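Local coordinates for ThiJ/PfpI family protein (Pseudomonas syringae pv. tomato, PDB 3EWN) that is of unknown function but belongs to the DJ-1/PfpI family, whose flavodoxin-like fold is shared with the class I glutamine amidotransferases, at residues 23-28 against 84-89; 43-48 against 181-186; 47-52 against 187-192. One frame throughout, in Å; residues are numbered along the deposited sequence.

Interaction 1: 23-28 against 84-89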
ATOM      1  N   ASP A  23     -18.503   7.983  12.302  1.00 15.10           N
ATOM      2  CA  ASP A  23     -19.138   6.682  12.487  1.00 16.16           C
ATOM      3  C   ASP A  23     -19.363   5.986  11.149  1.00 13.92           C
ATOM      4  O   ASP A  23     -20.337   5.254  10.974  1.00 13.66           O
ATOM      5  CB  ASP A  23     -20.474   6.864  13.208  1.00 21.77           C
ATOM      6  CG  ASP A  23     -21.504   7.581  12.354  1.00 27.05           C
ATOM      7  OD1 ASP A  23     -21.133   8.534  11.637  1.00 30.91           O
ATOM      8  OD2 ASP A  23     -22.690   7.196  12.407  1.00 32.68           O
ATOM      9  N   GLU A  24     -18.447   6.209  10.211  1.00 10.32           N
ATOM     10  CA  GLU A  24     -18.564   5.612   8.887  1.00 10.42           C
ATOM     11  C   GLU A  24     -18.502   4.088   8.893  1.00  9.50           C
ATOM     12  O   GLU A  24     -17.784   3.479   9.687  1.00 10.75           O
ATOM     13  CB  GLU A  24     -17.464   6.144   7.957  1.00  8.42           C
ATOM     14  CG  GLU A  24     -17.504   7.650   7.724  1.00  9.64           C
ATOM     15  CD  GLU A  24     -16.644   8.431   8.705  1.00  9.50           C
ATOM     16  OE1 GLU A  24     -16.194   7.857   9.720  1.00 10.35           O
ATOM     17  OE2 GLU A  24     -16.421   9.633   8.456  1.00 11.79           O
ATOM     18  N   GLN A  25     -19.270   3.484   7.992  1.00  8.73           N
ATOM     19  CA  GLN A  25     -19.306   2.035   7.821  1.00  9.55           C
ATOM     20  C   GLN A  25     -18.695   1.843   6.443  1.00  8.41           C
ATOM     21  O   GLN A  25     -19.299   2.215   5.441  1.00  8.38           O
ATOM     22  CB  GLN A  25     -20.747   1.527   7.825  1.00 12.65           C
ATOM     23  CG  GLN A  25     -21.500   1.812   9.114  1.00 19.00           C
ATOM     24  CD  GLN A  25     -20.853   1.162  10.315  1.00 21.55           C
ATOM     25  OE1 GLN A  25     -20.546  -0.030  10.298  1.00 24.64           O
ATOM     26  NE2 GLN A  25     -20.645   1.942  11.374  1.00 24.73           N
ATOM     27  N   ILE A  26     -17.506   1.254   6.397  1.00  8.24           N
ATOM     28  CA  ILE A  26     -16.785   1.078   5.145  1.00  8.46           C
ATOM     29  C   ILE A  26     -16.535  -0.384   4.805  1.00  8.35           C
ATOM     30  O   ILE A  26     -15.862  -1.094   5.553  1.00  8.43           O
ATOM     31  CB  ILE A  26     -15.428   1.826   5.226  1.00  8.68           C
ATOM     32  CG1 ILE A  26     -15.683   3.313   5.489  1.00  9.68           C
ATOM     33  CG2 ILE A  26     -14.629   1.628   3.950  1.00  9.00           C
ATOM     34  CD1 ILE A  26     -14.455   4.100   5.917  1.00  9.20           C
ATOM     35  N   ALA A  27     -17.077  -0.831   3.674  1.00  8.11           N
ATOM     36  CA  ALA A  27     -16.890  -2.213   3.246  1.00  7.61           C
ATOM     37  C   ALA A  27     -15.916  -2.275   2.073  1.00  9.33           C
ATOM     38  O   ALA A  27     -16.133  -1.642   1.040  1.00  7.63           O
ATOM     39  CB  ALA A  27     -18.230  -2.831   2.847  1.00  8.46           C
HETATM   40  N   MSE A  28     -14.848  -3.051   2.241  1.00  7.90           N
HETATM   41  CA  MSE A  28     -13.837  -3.204   1.205  1.00  7.16           C
HETATM   42  C   MSE A  28     -13.787  -4.656   0.744  1.00  6.71           C
HETATM   43  O   MSE A  28     -13.433  -5.551   1.506  1.00  6.97           O
HETATM   44  CB  MSE A  28     -12.476  -2.764   1.749  1.00  7.67           C
HETATM   45  CG  MSE A  28     -12.497  -1.349   2.349  1.00  8.55           C
HETATM   46 SE   MSE A  28     -10.805  -0.706   3.009  1.00 15.39          SE
HETATM   47  CE  MSE A  28     -10.070  -0.039   1.379  1.00  7.28           C
ATOM     48  N   ASP A  84     -26.478  -1.307   5.097  1.00 12.37           N
ATOM     49  CA  ASP A  84     -26.321   0.092   4.708  1.00 13.13           C
ATOM     50  C   ASP A  84     -24.904   0.553   5.031  1.00 12.67           C
ATOM     51  O   ASP A  84     -24.480   0.518   6.184  1.00 14.29           O
ATOM     52  CB  ASP A  84     -27.339   0.968   5.442  1.00 14.33           C
ATOM     53  CG  ASP A  84     -28.773   0.538   5.184  1.00 16.72           C
ATOM     54  OD1 ASP A  84     -29.012  -0.256   4.250  1.00 18.42           O
ATOM     55  OD2 ASP A  84     -29.669   1.005   5.915  1.00 20.00           O
ATOM     56  N   LEU A  85     -24.182   0.994   4.006  1.00 10.01           N
ATOM     57  CA  LEU A  85     -22.797   1.427   4.162  1.00  8.78           C
ATOM     58  C   LEU A  85     -22.546   2.882   3.797  1.00  8.66           C
ATOM     59  O   LEU A  85     -23.289   3.476   3.017  1.00  9.12           O
ATOM     60  CB  LEU A  85     -21.900   0.560   3.277  1.00  8.49           C
ATOM     61  CG  LEU A  85     -21.959  -0.952   3.498  1.00  9.54           C
ATOM     62  CD1 LEU A  85     -21.412  -1.673   2.270  1.00  8.25           C
ATOM     63  CD2 LEU A  85     -21.172  -1.316   4.745  1.00  9.87           C
ATOM     64  N   THR A  86     -21.486   3.449   4.367  1.00  8.56           N
ATOM     65  CA  THR A  86     -21.103   4.815   4.047  1.00  7.85           C
ATOM     66  C   THR A  86     -20.316   4.696   2.748  1.00  9.17           C
ATOM     67  O   THR A  86     -20.476   5.500   1.826  1.00  9.00           O
ATOM     68  CB  THR A  86     -20.177   5.409   5.122  1.00  9.61           C
ATOM     69  OG1 THR A  86     -20.812   5.308   6.401  1.00  9.74           O
ATOM     70  CG2 THR A  86     -19.874   6.869   4.816  1.00  7.50           C
ATOM     71  N   VAL A  87     -19.474   3.668   2.681  1.00  7.40           N
ATOM     72  CA  VAL A  87     -18.653   3.428   1.499  1.00  6.81           C
ATOM     73  C   VAL A  87     -18.557   1.962   1.094  1.00  7.13           C
ATOM     74  O   VAL A  87     -18.345   1.088   1.932  1.00  7.86           O
ATOM     75  CB  VAL A  87     -17.207   3.930   1.708  1.00  5.52           C
ATOM     76  CG1 VAL A  87     -16.381   3.659   0.452  1.00  6.55           C
ATOM     77  CG2 VAL A  87     -17.203   5.411   2.042  1.00  7.00           C
ATOM     78  N   LEU A  88     -18.727   1.704  -0.199  1.00  7.03           N
ATOM     79  CA  LEU A  88     -18.589   0.357  -0.751  1.00  6.33           C
ATOM     80  C   LEU A  88     -17.361   0.518  -1.634  1.00  6.46           C
ATOM     81  O   LEU A  88     -17.288   1.463  -2.414  1.00  6.78           O
ATOM     82  CB  LEU A  88     -19.802  -0.027  -1.602  1.00  6.35           C
ATOM     83  CG  LEU A  88     -19.714  -1.389  -2.313  1.00  5.58           C
ATOM     84  CD1 LEU A  88     -19.523  -2.522  -1.297  1.00  7.95           C
ATOM     85  CD2 LEU A  88     -20.975  -1.614  -3.124  1.00  6.90           C
ATOM     86  N   PHE A  89     -16.397  -0.391  -1.515  1.00  5.17           N
ATOM     87  CA  PHE A  89     -15.159  -0.276  -2.283  1.00  6.16           C
ATOM     88  C   PHE A  89     -14.689  -1.587  -2.893  1.00  6.08           C
ATOM     89  O   PHE A  89     -14.799  -2.637  -2.269  1.00  6.59           O
ATOM     90  CB  PHE A  89     -14.053   0.263  -1.365  1.00  5.88           C
ATOM     91  CG  PHE A  89     -12.669   0.168  -1.949  1.00  6.43           C
ATOM     92  CD1 PHE A  89     -12.138   1.217  -2.695  1.00  7.38           C
ATOM     93  CD2 PHE A  89     -11.896  -0.973  -1.755  1.00  7.27           C
ATOM     94  CE1 PHE A  89     -10.854   1.131  -3.235  1.00  7.41           C
ATOM     95  CE2 PHE A  89     -10.613  -1.070  -2.292  1.00  7.37           C
ATOM     96  CZ  PHE A  89     -10.091  -0.016  -3.034  1.00  9.19           C
TER
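Neighbouring parallel strands in the middle of the flavodoxin-like sheet of the DJ-1/PfpI family meet here: 25-28 runs beside 87-89, their axes 4.9 Å apart and only 9° from parallel. Ala27 sits between two partners of the other strand, its N donating to Val87 O (2.9 Å) and its O accepting from Phe89 N. Where the second strand begins, Gln25 O takes two bonds, from Val87 N at 3.1 Å and from Thr86 N at 2.7 Å. The Thr86 hydroxyl is an acceptor as well: OG1, turned beside its own N (chi1 -55°), receives Gln25 N at 2.9 Å in a nearly straight bond of 172°. Side chain and main chain of Thr86 thus both bind Gln25 just ahead of strand 87-90. Thr86 CG2 meets the CB and CG of Glu24, whose carboxylate has Arg190 as its partner.

Ile26, Met28, Val87 and Phe89 share the face covered by helices 36-46 and 177-189; Ile26 and Val87 lie side by side there, pointing the same way. On the other face Ala27 CB is pressed tightly against Leu85 CD1, 3.4 Å away. The selenomethionine Met28 bends at its last torsion, bringing the CE methyl over one face of the Phe89 ring, 4.1 Å from the centroid and displaced toward the CD2-CE2 rim.

Interaction 2: 43-48 against 181-186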
ATOM      1  N   HIS A  43      -6.931   1.650   2.147  1.00  7.08           N
ATOM      2  CA  HIS A  43      -7.061   1.233   3.540  1.00  6.15           C
ATOM      3  C   HIS A  43      -6.228   2.139   4.444  1.00  6.62           C
ATOM      4  O   HIS A  43      -6.652   2.504   5.542  1.00  7.33           O
ATOM      5  CB  HIS A  43      -6.642  -0.235   3.706  1.00  6.61           C
ATOM      6  CG  HIS A  43      -6.975  -0.806   5.051  1.00  7.95           C
ATOM      7  ND1 HIS A  43      -6.177  -0.619   6.160  1.00  7.60           N
ATOM      8  CD2 HIS A  43      -8.047  -1.518   5.477  1.00  8.19           C
ATOM      9  CE1 HIS A  43      -6.743  -1.188   7.210  1.00  8.67           C
ATOM     10  NE2 HIS A  43      -7.880  -1.741   6.823  1.00  7.84           N
ATOM     11  N   CYS A  44      -5.044   2.506   3.966  1.00  6.79           N
ATOM     12  CA  CYS A  44      -4.146   3.386   4.703  1.00  8.67           C
ATOM     13  C   CYS A  44      -4.871   4.683   5.058  1.00  9.06           C
ATOM     14  O   CYS A  44      -4.785   5.175   6.185  1.00  8.04           O
ATOM     15  CB  CYS A  44      -2.920   3.702   3.846  1.00  9.58           C
ATOM     16  SG  CYS A  44      -1.819   4.959   4.524  1.00 14.43           S
HETATM   17  N   MSE A  45      -5.596   5.231   4.089  1.00  8.65           N
HETATM   18  CA  MSE A  45      -6.330   6.469   4.310  1.00  9.00           C
HETATM   19  C   MSE A  45      -7.621   6.270   5.095  1.00  8.31           C
HETATM   20  O   MSE A  45      -7.892   7.024   6.023  1.00  7.72           O
HETATM   21  CB  MSE A  45      -6.631   7.157   2.976  1.00 10.25           C
HETATM   22  CG  MSE A  45      -5.374   7.602   2.221  1.00 11.83           C
HETATM   23 SE   MSE A  45      -4.228   8.787   3.216  1.00 20.87          SE
HETATM   24  CE  MSE A  45      -2.703   8.761   2.087  1.00 14.89           C
ATOM     25  N   PHE A  46      -8.423   5.274   4.727  1.00  7.16           N
ATOM     26  CA  PHE A  46      -9.669   5.029   5.449  1.00  7.88           C
ATOM     27  C   PHE A  46      -9.373   4.654   6.895  1.00  8.71           C
ATOM     28  O   PHE A  46     -10.138   4.978   7.811  1.00  8.40           O
ATOM     29  CB  PHE A  46     -10.468   3.890   4.806  1.00  8.44           C
ATOM     30  CG  PHE A  46     -11.122   4.254   3.506  1.00  8.77           C
ATOM     31  CD1 PHE A  46     -11.841   5.436   3.381  1.00 10.02           C
ATOM     32  CD2 PHE A  46     -11.058   3.392   2.418  1.00  8.88           C
ATOM     33  CE1 PHE A  46     -12.491   5.752   2.192  1.00 12.04           C
ATOM     34  CE2 PHE A  46     -11.707   3.701   1.222  1.00 10.71           C
ATOM     35  CZ  PHE A  46     -12.425   4.885   1.112  1.00 10.72           C
ATOM     36  N   GLY A  47      -8.255   3.967   7.091  1.00  9.66           N
ATOM     37  CA  GLY A  47      -7.867   3.542   8.424  1.00  9.35           C
ATOM     38  C   GLY A  47      -7.535   4.696   9.350  1.00 10.46           C
ATOM     39  O   GLY A  47      -7.485   4.517  10.565  1.00 12.15           O
ATOM     40  N   SER A  48      -7.318   5.881   8.785  1.00  9.44           N
ATOM     41  CA  SER A  48      -6.989   7.057   9.587  1.00  8.96           C
ATOM     42  C   SER A  48      -8.224   7.686  10.228  1.00  9.07           C
ATOM     43  O   SER A  48      -8.104   8.525  11.114  1.00 10.17           O
ATOM     44  CB  SER A  48      -6.296   8.115   8.727  1.00  9.36           C
ATOM     45  OG  SER A  48      -7.243   8.810   7.932  1.00 12.55           O
ATOM     46  N   PHE A 181      -6.922   8.794  -4.253  1.00  8.47           N
ATOM     47  CA  PHE A 181      -8.344   8.544  -4.110  1.00  8.88           C
ATOM     48  C   PHE A 181      -8.671   8.553  -2.611  1.00  9.07           C
ATOM     49  O   PHE A 181      -9.630   9.193  -2.171  1.00  8.53           O
ATOM     50  CB  PHE A 181      -8.669   7.175  -4.711  1.00  8.32           C
ATOM     51  CG  PHE A 181      -9.895   6.531  -4.135  1.00  9.30           C
ATOM     52  CD1 PHE A 181     -11.161   6.946  -4.518  1.00 10.09           C
ATOM     53  CD2 PHE A 181      -9.775   5.521  -3.191  1.00  9.15           C
ATOM     54  CE1 PHE A 181     -12.300   6.359  -3.965  1.00 10.19           C
ATOM     55  CE2 PHE A 181     -10.903   4.928  -2.631  1.00  9.11           C
ATOM     56  CZ  PHE A 181     -12.168   5.349  -3.019  1.00  8.81           C
ATOM     57  N   GLY A 182      -7.856   7.844  -1.837  1.00  9.03           N
ATOM     58  CA  GLY A 182      -8.069   7.756  -0.400  1.00  7.57           C
ATOM     59  C   GLY A 182      -7.985   9.076   0.345  1.00  7.44           C
ATOM     60  O   GLY A 182      -8.848   9.391   1.162  1.00  8.39           O
ATOM     61  N   LEU A 183      -6.944   9.853   0.072  1.00  7.37           N
ATOM     62  CA  LEU A 183      -6.779  11.135   0.747  1.00  6.71           C
ATOM     63  C   LEU A 183      -7.960  12.055   0.437  1.00  7.50           C
ATOM     64  O   LEU A 183      -8.440  12.789   1.302  1.00  7.31           O
ATOM     65  CB  LEU A 183      -5.466  11.792   0.313  1.00  7.12           C
ATOM     66  CG  LEU A 183      -5.007  13.026   1.097  1.00  8.56           C
ATOM     67  CD1 LEU A 183      -4.831  12.674   2.581  1.00  7.89           C
ATOM     68  CD2 LEU A 183      -3.696  13.530   0.510  1.00  9.07           C
ATOM     69  N   SER A 184      -8.428  12.017  -0.803  1.00  8.31           N
ATOM     70  CA  SER A 184      -9.569  12.832  -1.182  1.00  8.98           C
ATOM     71  C   SER A 184     -10.811  12.349  -0.436  1.00  9.04           C
ATOM     72  O   SER A 184     -11.645  13.154  -0.021  1.00  9.56           O
ATOM     73  CB  SER A 184      -9.798  12.760  -2.690  1.00 10.01           C
ATOM     74  OG  SER A 184      -8.777  13.459  -3.381  1.00 12.50           O
HETATM   75  N   MSE A 185     -10.941  11.034  -0.268  1.00  8.76           N
HETATM   76  CA  MSE A 185     -12.096  10.496   0.449  1.00 10.26           C
HETATM   77  C   MSE A 185     -12.078  10.943   1.911  1.00  9.91           C
HETATM   78  O   MSE A 185     -13.122  11.254   2.490  1.00  9.22           O
HETATM   79  CB  MSE A 185     -12.122   8.963   0.376  1.00 10.99           C
HETATM   80  CG  MSE A 185     -12.564   8.386  -0.985  1.00 12.60           C
HETATM   81 SE   MSE A 185     -14.341   8.918  -1.539  1.00 21.35          SE
HETATM   82  CE  MSE A 185     -15.362   8.153  -0.111  1.00 15.39           C
ATOM     83  N   VAL A 186     -10.894  10.973   2.515  1.00  8.42           N
ATOM     84  CA  VAL A 186     -10.785  11.403   3.907  1.00  8.33           C
ATOM     85  C   VAL A 186     -11.307  12.833   4.071  1.00  8.85           C
ATOM     86  O   VAL A 186     -12.002  13.144   5.038  1.00  9.15           O
ATOM     87  CB  VAL A 186      -9.319  11.336   4.404  1.00  8.23           C
ATOM     88  CG1 VAL A 186      -9.194  12.013   5.767  1.00  8.28           C
ATOM     89  CG2 VAL A 186      -8.863   9.878   4.492  1.00  8.76           C
TER
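Met45 O of helix 36-46 is gripped by Ser48 twice, through OG at 2.7 Å and through the backbone N at 3.0 Å, and is touched from the other helix by the Val186 methyl CG2 at 3.4 Å. The hydroxyl lies in the carbonyl plane; a chi1 of 78° places it between its own backbone N and carbonyl carbon, from where it turns back to the Met45 carbonyl. Val186 CG2 also rests against Met45 CB and Ser48 OG alike.

The nearest CA pair is Met45 and Gly182, 5.2 Å apart. Because Gly182 has no side chain, the selenomethionine Met45 lays CB and CG directly on the helix backbone, its CG reaching Leu183 N at 3.5 Å, before a bend at chi2 carries SE across to Leu183 CD1. Helices 36-46 and 177-189 thus pack together on one face of the central sheet of the flavodoxin-like fold, and Phe46 of helix 36-46 lies between helix 177-189 and the strands, also touching Ile26, Met28 and Ile54. The Phe46 ring comes obliquely to both neighbours: CE1 meets Met185 CB at 3.7 Å, and CZ meets Phe181 CE2 at 4.0 Å. Phe181 in turn reaches Thr121 and Val123 of the sheet, while Leu183 and Ser184 pack on Pro209 of the second subunit. Within the helix, Met185 CG sits above one face of the Phe181 ring, 3.6 Å from its plane and offset toward the rim.

Interaction 3: 47-52 against 187-192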
ATOM      1  N   GLY A  47      -8.255   3.967   7.091  1.00  9.66           N
ATOM      2  CA  GLY A  47      -7.867   3.542   8.424  1.00  9.35           C
ATOM      3  C   GLY A  47      -7.535   4.696   9.350  1.00 10.46           C
ATOM      4  O   GLY A  47      -7.485   4.517  10.565  1.00 12.15           O
ATOM      5  N   SER A  48      -7.318   5.881   8.785  1.00  9.44           N
ATOM      6  CA  SER A  48      -6.989   7.057   9.587  1.00  8.96           C
ATOM      7  C   SER A  48      -8.224   7.686  10.228  1.00  9.07           C
ATOM      8  O   SER A  48      -8.104   8.525  11.114  1.00 10.17           O
ATOM      9  CB  SER A  48      -6.296   8.115   8.727  1.00  9.36           C
ATOM     10  OG  SER A  48      -7.243   8.810   7.932  1.00 12.55           O
ATOM     11  N   LEU A  49      -9.405   7.277   9.777  1.00  9.19           N
ATOM     12  CA  LEU A  49     -10.663   7.813  10.286  1.00  8.73           C
ATOM     13  C   LEU A  49     -11.036   7.281  11.675  1.00 10.50           C
ATOM     14  O   LEU A  49     -11.384   6.111  11.821  1.00 10.53           O
ATOM     15  CB  LEU A  49     -11.782   7.486   9.287  1.00  8.90           C
ATOM     16  CG  LEU A  49     -11.600   8.055   7.875  1.00  8.96           C
ATOM     17  CD1 LEU A  49     -12.592   7.405   6.919  1.00  8.75           C
ATOM     18  CD2 LEU A  49     -11.794   9.568   7.907  1.00 10.32           C
HETATM   19  N   MSE A  50     -10.972   8.143  12.690  1.00 11.63           N
HETATM   20  CA  MSE A  50     -11.314   7.745  14.056  1.00 12.67           C
HETATM   21  C   MSE A  50     -12.808   7.457  14.185  1.00 11.49           C
HETATM   22  O   MSE A  50     -13.637   8.272  13.781  1.00 10.46           O
HETATM   23  CB  MSE A  50     -10.940   8.858  15.044  1.00 15.94           C
HETATM   24  CG  MSE A  50      -9.450   9.083  15.220  1.00 19.81           C
HETATM   25 SE   MSE A  50      -9.067  10.741  16.169  1.00 32.82          SE
HETATM   26  CE  MSE A  50      -9.724  10.213  17.893  1.00 27.54           C
ATOM     27  N   GLY A  51     -13.150   6.298  14.742  1.00 11.03           N
ATOM     28  CA  GLY A  51     -14.548   5.946  14.925  1.00 11.63           C
ATOM     29  C   GLY A  51     -15.161   5.139  13.796  1.00 11.43           C
ATOM     30  O   GLY A  51     -16.218   4.528  13.966  1.00 12.57           O
ATOM     31  N   ALA A  52     -14.505   5.133  12.642  1.00 10.68           N
ATOM     32  CA  ALA A  52     -15.011   4.403  11.494  1.00  9.57           C
ATOM     33  C   ALA A  52     -14.786   2.913  11.660  1.00 10.61           C
ATOM     34  O   ALA A  52     -13.826   2.484  12.308  1.00 12.32           O
ATOM     35  CB  ALA A  52     -14.334   4.892  10.219  1.00 10.46           C
ATOM     36  N   ALA A 187     -10.976  13.709   3.126  1.00  8.36           N
ATOM     37  CA  ALA A 187     -11.434  15.095   3.204  1.00  8.57           C
ATOM     38  C   ALA A 187     -12.945  15.165   2.970  1.00  9.16           C
ATOM     39  O   ALA A 187     -13.647  15.954   3.605  1.00 11.10           O
ATOM     40  CB  ALA A 187     -10.704  15.949   2.174  1.00  7.65           C
ATOM     41  N   GLU A 188     -13.433  14.341   2.048  1.00  9.46           N
ATOM     42  CA  GLU A 188     -14.863  14.292   1.728  1.00 10.40           C
ATOM     43  C   GLU A 188     -15.667  13.869   2.954  1.00 10.83           C
ATOM     44  O   GLU A 188     -16.686  14.477   3.284  1.00 10.13           O
ATOM     45  CB  GLU A 188     -15.107  13.298   0.587  1.00 10.44           C
ATOM     46  CG  GLU A 188     -16.575  12.994   0.265  1.00 13.68           C
ATOM     47  CD  GLU A 188     -17.341  14.206  -0.241  1.00 15.35           C
ATOM     48  OE1 GLU A 188     -16.701  15.139  -0.766  1.00 16.40           O
ATOM     49  OE2 GLU A 188     -18.584  14.220  -0.135  1.00 15.49           O
ATOM     50  N   LEU A 189     -15.190  12.829   3.630  1.00  9.50           N
ATOM     51  CA  LEU A 189     -15.860  12.296   4.814  1.00  9.81           C
ATOM     52  C   LEU A 189     -15.741  13.175   6.063  1.00 10.68           C
ATOM     53  O   LEU A 189     -16.682  13.273   6.855  1.00 10.98           O
ATOM     54  CB  LEU A 189     -15.331  10.887   5.102  1.00  9.54           C
ATOM     55  CG  LEU A 189     -15.643   9.885   3.985  1.00  8.91           C
ATOM     56  CD1 LEU A 189     -14.889   8.578   4.220  1.00  9.86           C
ATOM     57  CD2 LEU A 189     -17.144   9.643   3.926  1.00 10.27           C
ATOM     58  N   ARG A 190     -14.586  13.806   6.246  1.00  9.98           N
ATOM     59  CA  ARG A 190     -14.368  14.680   7.396  1.00 10.05           C
ATOM     60  C   ARG A 190     -14.168  16.083   6.830  1.00 10.68           C
ATOM     61  O   ARG A 190     -15.133  16.715   6.413  1.00 12.06           O
ATOM     62  CB  ARG A 190     -13.143  14.206   8.187  1.00  8.33           C
ATOM     63  CG  ARG A 190     -13.273  12.773   8.718  1.00  8.72           C
ATOM     64  CD  ARG A 190     -14.504  12.599   9.603  1.00  8.26           C
ATOM     65  NE  ARG A 190     -14.703  11.207  10.010  1.00  7.34           N
ATOM     66  CZ  ARG A 190     -14.077  10.612  11.021  1.00  8.40           C
ATOM     67  NH1 ARG A 190     -13.200  11.281  11.762  1.00 10.06           N
ATOM     68  NH2 ARG A 190     -14.316   9.334  11.280  1.00  8.36           N
ATOM     69  N   ASP A 191     -12.937  16.583   6.823  1.00  9.76           N
ATOM     70  CA  ASP A 191     -12.677  17.889   6.225  1.00 10.44           C
ATOM     71  C   ASP A 191     -11.235  17.937   5.735  1.00  9.59           C
ATOM     72  O   ASP A 191     -10.490  16.980   5.920  1.00  8.85           O
ATOM     73  CB  ASP A 191     -13.004  19.052   7.190  1.00 11.14           C
ATOM     74  CG  ASP A 191     -12.012  19.201   8.329  1.00 13.16           C
ATOM     75  OD1 ASP A 191     -10.976  18.505   8.353  1.00 12.69           O
ATOM     76  OD2 ASP A 191     -12.279  20.046   9.213  1.00 13.14           O
ATOM     77  N   GLN A 192     -10.839  19.029   5.096  1.00  9.98           N
ATOM     78  CA  GLN A 192      -9.485  19.107   4.562  1.00  8.75           C
ATOM     79  C   GLN A 192      -8.387  19.058   5.612  1.00  8.85           C
ATOM     80  O   GLN A 192      -7.323  18.478   5.383  1.00  8.36           O
ATOM     81  CB  GLN A 192      -9.317  20.367   3.716  1.00  8.55           C
ATOM     82  CG  GLN A 192      -7.981  20.410   2.998  1.00  8.82           C
ATOM     83  CD  GLN A 192      -7.895  21.535   1.997  1.00  9.57           C
ATOM     84  OE1 GLN A 192      -8.885  21.884   1.358  1.00 13.06           O
ATOM     85  NE2 GLN A 192      -6.700  22.092   1.831  1.00  9.52           N
TER
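Bent at chi2 (-57°) and then extended through chi3 (175°), the Arg190 side chain passes across Leu49 at a slant to the carbonyl of Met50. Leu49 keeps CG beside its backbone N, and from there its two methyls part: CD2 meets Arg190 CG at 3.6 Å and lies over one face of the guanidinium, offset toward the rim, whereas CD1 touches Leu189 CD1 at 3.7 Å, the two leucines crossing at about a right angle. Arg190 NH2 donates to Met50 O at 2.8 Å, approaching from above the carbonyl plane, 39° out of it.

The carbonyl belongs to a type II beta turn, Leu49 to Ala52, with Gly51 at its third position. This turn links helix 36-46 to strand 53-58 in the flavodoxin-like fold, and the arginine, the first residue to leave helical angles after helix 177-189, ties it to that helix's end. The remaining guanidinium nitrogens are engaged too, NE by Glu24 and NH1 in a hydrogen bond to Pro19 O, which should hold the group's rotation firmly. Behind Leu49 stands Tyr194 of helix 192-201, whose hydroxyl hydrogen-bonds to Ser48 O and Met50 N.

In the fold
Along the chain, 23-28, 43-48 and 47-52 come first, then 84-89, and 181-186 and 187-192 last, so interaction 1 alternates with both others. Interactions 2 and 3 have centres about 7 Å apart, share Gly47 and Ser48 and both use helix 177-189; each centre is about 12 Å from that of interaction 1. The strand pair forms the floor, and helices 36-46 and 177-189 cover one of its faces. Met28 and Phe89 join interaction 1 to the helix pair through Phe46 and Phe181, while Glu24 and Arg190 connect interactions 1 and 3. Sequence-distant parts are thereby held as one layered unit, whose helical side reaches the second subunit.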